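Local coordinates for protein exosome complex component Rrp42 (Pyrococcus abyssi, PDB 2PO1) that probably serves as a non-catalytic subunit of the RNA-degrading exosome, helping to structure the active site of its partner Rrp41, at residues Thr85-Val90 with Ile107-Val112. Residues are numbered along the deposited sequence; the frame is centred on the assembly and turned at random.
With nucleotides of chain A.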
loop_
_atom_site.group_PDB
_atom_site.type_symbol
_atom_site.label_atom_id
_atom_site.label_comp_id
_atom_site.label_asym_id
_atom_site.label_seq_id
_atom_site.Cartn_x
_atom_site.Cartn_y
_atom_site.Cartn_z
ATOM N N THR C 85 -13.770 4.917 -14.119
ATOM C CA THR C 85 -12.884 4.575 -15.203
ATOM C C THR C 85 -11.545 4.264 -14.662
ATOM O O THR C 85 -10.997 5.024 -13.825
ATOM C CB THR C 85 -12.824 5.784 -16.165
ATOM O OG1 THR C 85 -14.164 6.149 -16.472
ATOM C CG2 THR C 85 -12.096 5.454 -17.445
ATOM N N ASN C 86 -11.056 3.080 -15.021
ATOM C CA ASN C 86 -9.732 2.657 -14.631
ATOM C C ASN C 86 -9.003 2.196 -15.824
ATOM O O ASN C 86 -9.558 1.472 -16.667
ATOM C CB ASN C 86 -9.736 1.528 -13.576
ATOM C CG ASN C 86 -8.362 1.248 -13.043
ATOM O OD1 ASN C 86 -7.792 0.148 -13.252
ATOM N ND2 ASN C 86 -7.820 2.194 -12.290
ATOM N N VAL C 87 -7.725 2.606 -15.922
ATOM C CA VAL C 87 -6.862 2.144 -17.026
ATOM C C VAL C 87 -5.739 1.358 -16.368
ATOM O O VAL C 87 -5.055 1.870 -15.482
ATOM C CB VAL C 87 -6.276 3.335 -17.709
ATOM C CG1 VAL C 87 -5.130 2.913 -18.630
ATOM C CG2 VAL C 87 -7.389 4.071 -18.504
ATOM N N GLU C 88 -5.603 0.113 -16.786
ATOM C CA GLU C 88 -4.488 -0.719 -16.501
ATOM C C GLU C 88 -3.536 -0.733 -17.694
ATOM O O GLU C 88 -3.869 -1.142 -18.835
ATOM C CB GLU C 88 -4.965 -2.117 -16.197
ATOM C CG GLU C 88 -5.878 -2.196 -14.965
ATOM C CD GLU C 88 -5.124 -1.874 -13.684
ATOM O OE1 GLU C 88 -5.500 -0.940 -12.951
ATOM O OE2 GLU C 88 -4.106 -2.515 -13.453
ATOM N N LEU C 89 -2.362 -0.198 -17.426
ATOM C CA LEU C 89 -1.223 -0.208 -18.375
ATOM C C LEU C 89 -0.503 -1.496 -18.014
ATOM O O LEU C 89 0.443 -1.490 -17.244
ATOM C CB LEU C 89 -0.360 1.020 -18.095
ATOM C CG LEU C 89 -0.648 2.221 -19.003
ATOM C CD1 LEU C 89 -1.970 2.297 -19.760
ATOM C CD2 LEU C 89 -0.238 3.572 -18.440
ATOM N N VAL C 90 -0.967 -2.614 -18.584
ATOM C CA VAL C 90 -0.511 -3.885 -18.100
ATOM C C VAL C 90 0.887 -4.078 -18.651
ATOM O O VAL C 90 1.183 -3.605 -19.767
ATOM C CB VAL C 90 -1.525 -5.070 -18.364
ATOM C CG1 VAL C 90 -3.020 -4.601 -18.088
ATOM C CG2 VAL C 90 -1.464 -5.540 -19.744
ATOM N N ILE C 107 -3.390 7.112 -14.789
ATOM C CA ILE C 107 -4.302 7.949 -14.101
ATOM C C ILE C 107 -4.756 9.087 -15.000
ATOM O O ILE C 107 -5.945 9.387 -15.026
ATOM C CB ILE C 107 -3.686 8.484 -12.817
ATOM C CG1 ILE C 107 -3.636 7.325 -11.823
ATOM C CG2 ILE C 107 -4.540 9.584 -12.304
ATOM C CD1 ILE C 107 -2.686 7.512 -10.663
ATOM N N GLU C 108 -3.853 9.685 -15.763
ATOM C CA GLU C 108 -4.278 10.775 -16.623
ATOM C C GLU C 108 -5.145 10.253 -17.765
ATOM O O GLU C 108 -6.128 10.881 -18.131
ATOM C CB GLU C 108 -3.051 11.519 -17.185
ATOM C CG GLU C 108 -3.389 12.447 -18.382
ATOM C CD GLU C 108 -2.122 13.069 -18.931
ATOM O OE1 GLU C 108 -1.976 14.289 -18.839
ATOM O OE2 GLU C 108 -1.222 12.317 -19.350
ATOM N N LEU C 109 -4.791 9.103 -18.334
ATOM C CA LEU C 109 -5.603 8.479 -19.388
ATOM C C LEU C 109 -6.981 8.214 -18.861
ATOM O O LEU C 109 -7.927 8.577 -19.468
ATOM C CB LEU C 109 -4.974 7.133 -19.785
ATOM C CG LEU C 109 -3.709 7.292 -20.650
ATOM C CD1 LEU C 109 -2.956 5.969 -20.751
ATOM C CD2 LEU C 109 -4.059 7.809 -22.056
ATOM N N ALA C 110 -7.093 7.577 -17.692
ATOM C CA ALA C 110 -8.429 7.295 -17.114
ATOM C C ALA C 110 -9.263 8.540 -16.924
ATOM O O ALA C 110 -10.468 8.535 -17.084
ATOM C CB ALA C 110 -8.277 6.607 -15.769
ATOM N N ARG C 111 -8.632 9.568 -16.394
ATOM C CA ARG C 111 -9.374 10.727 -15.999
ATOM C C ARG C 111 -9.804 11.521 -17.197
ATOM O O ARG C 111 -10.900 11.992 -17.247
ATOM C CB ARG C 111 -8.520 11.524 -14.996
ATOM C CG ARG C 111 -8.422 10.779 -13.736
ATOM C CD ARG C 111 -7.625 11.516 -12.694
ATOM N NE ARG C 111 -7.951 12.956 -12.655
ATOM C CZ ARG C 111 -8.884 13.480 -11.866
ATOM N NH1 ARG C 111 -9.635 12.706 -11.041
ATOM N NH2 ARG C 111 -9.059 14.788 -11.878
ATOM N N VAL C 112 -8.957 11.628 -18.205
ATOM C CA VAL C 112 -9.294 12.430 -19.365
ATOM C C VAL C 112 -10.405 11.723 -20.128
ATOM O O VAL C 112 -11.265 12.363 -20.670
ATOM C CB VAL C 112 -8.102 12.550 -20.283
ATOM C CG1 VAL C 112 -8.499 13.090 -21.631
ATOM C CG2 VAL C 112 -7.009 13.347 -19.627
ATOM P P A A 8 -11.321 10.218 -9.803
ATOM O OP1 A A 8 -10.294 9.970 -10.868
ATOM O OP2 A A 8 -10.830 10.426 -8.406
ATOM O "O5'" A A 8 -12.374 11.389 -10.178
ATOM C "C5'" A A 8 -13.084 11.470 -11.449
ATOM C "C4'" A A 8 -14.196 12.516 -11.469
ATOM O "O4'" A A 8 -15.289 12.066 -10.642
ATOM C "C3'" A A 8 -13.945 13.905 -10.887
ATOM O "O3'" A A 8 -13.177 14.768 -11.714
ATOM C "C2'" A A 8 -15.372 14.417 -10.724
ATOM O "O2'" A A 8 -16.059 14.669 -11.946
ATOM C "C1'" A A 8 -15.916 13.173 -10.034
ATOM N N9 A A 8 -15.653 13.074 -8.588
ATOM C C8 A A 8 -14.717 12.289 -7.940
ATOM N N7 A A 8 -14.724 12.385 -6.632
ATOM C C5 A A 8 -15.741 13.300 -6.411
ATOM C C6 A A 8 -16.265 13.837 -5.225
ATOM N N6 A A 8 -15.785 13.475 -4.032
ATOM N N1 A A 8 -17.285 14.737 -5.323
ATOM C C2 A A 8 -17.756 15.075 -6.540
ATOM N N3 A A 8 -17.354 14.628 -7.732
ATOM C C4 A A 8 -16.334 13.739 -7.592
ATOM P P A A 9 -12.056 15.691 -11.053
ATOM O OP1 A A 9 -11.414 16.331 -12.225
ATOM O OP2 A A 9 -11.302 14.925 -10.004
ATOM O "O5'" A A 9 -12.893 16.801 -10.270
ATOM C "C5'" A A 9 -13.690 17.743 -11.009
ATOM C "C4'" A A 9 -14.304 18.701 -10.018
ATOM O "O4'" A A 9 -15.095 17.905 -9.114
ATOM C "C3'" A A 9 -13.300 19.387 -9.105
ATOM O "O3'" A A 9 -12.763 20.540 -9.723
ATOM C "C2'" A A 9 -14.145 19.732 -7.895
ATOM O "O2'" A A 9 -14.961 20.875 -8.098
ATOM C "C1'" A A 9 -14.975 18.458 -7.809
ATOM N N9 A A 9 -14.422 17.472 -6.885
ATOM C C8 A A 9 -13.552 16.441 -7.153
ATOM N N7 A A 9 -13.245 15.733 -6.087
ATOM C C5 A A 9 -13.973 16.334 -5.062
ATOM C C6 A A 9 -14.095 16.066 -3.678
ATOM N N6 A A 9 -13.450 15.070 -3.061
ATOM N N1 A A 9 -14.902 16.867 -2.939
ATOM C C2 A A 9 -15.548 17.878 -3.548
ATOM N N3 A A 9 -15.507 18.225 -4.840
ATOM C C4 A A 9 -14.698 17.411 -5.540
ATOM P P A A 4 1.860 -4.380 -4.903
ATOM O OP1 A A 4 2.989 -5.261 -4.516
ATOM O OP2 A A 4 2.059 -2.902 -4.943
ATOM O "O5'" A A 4 0.676 -4.677 -3.843
ATOM C "C5'" A A 4 -0.730 -4.526 -4.136
ATOM C "C4'" A A 4 -1.253 -3.113 -3.878
ATOM O "O4'" A A 4 -0.738 -2.155 -4.860
ATOM C "C3'" A A 4 -2.779 -3.002 -3.891
ATOM O "O3'" A A 4 -3.264 -2.666 -2.581
ATOM C "C2'" A A 4 -3.085 -1.894 -4.915
ATOM O "O2'" A A 4 -3.486 -0.691 -4.274
ATOM C "C1'" A A 4 -1.782 -1.718 -5.727
ATOM N N9 A A 4 -1.715 -2.461 -7.024
ATOM C C8 A A 4 -0.874 -3.587 -7.351
ATOM N N7 A A 4 -1.005 -4.088 -8.563
ATOM C C5 A A 4 -2.015 -3.218 -9.093
ATOM C C6 A A 4 -2.627 -3.189 -10.367
ATOM N N6 A A 4 -2.258 -4.100 -11.319
ATOM N N1 A A 4 -3.599 -2.172 -10.593
ATOM C C2 A A 4 -3.950 -1.276 -9.618
ATOM N N3 A A 4 -3.455 -1.209 -8.380
ATOM C C4 A A 4 -2.475 -2.212 -8.175
#
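Ala110 presses its CB between Thr85 and Val87, where strand and helix come closest, and shows how one small residue can set a helix down on a sheet. Val87 CG2 lies 3.8 Å from Ala110 CB and 3.6 Å from Ala110 N; it also touches Leu109 CB. With OG1 beside the backbone N (chi1 -51°) and CG2 opposite that N, Thr85 lays its methyl 3.5 Å from Ala110 O, while its OG1 is hydrogen-bonded to Asp114 one turn further along the helix. At the other end the packing thins to a single pair of methyls, Leu89 CD1 and Leu109 CD1, 3.9 Å apart on side chains that cross at about a right angle; Leu89 is partly exposed here.

In this RNase PH fold, strand 82-89 is one of the two outermost strands of the mixed sheet within the chain, beside strand 135-147, and helix 104-118 runs back across it; the axes of strand 85-89 and helix 107-112 approach to 7.0 Å, at 148° between their N-to-C directions.

Glu88 and Arg111, which take no part in the packing between the two segments, meet nucleotides of chain A. The bent Glu88 chain brings OE2 to the adenine N6 of A4, a 3.2 Å hydrogen bond. Arg111, bent at chi3, spans two phosphates: NH1 gives a weak bond to OP1 of A8 and a firmer one, 3.0 Å, to OP2 of A9, which lies in the guanidinium plane, and NH2 adds weak bonds to both A9 oxygens. A leucine in its place would probably leave both phosphates without this cationic mate. The guanidinium NE is salt-bridged to an acidic side chain of another protein subunit.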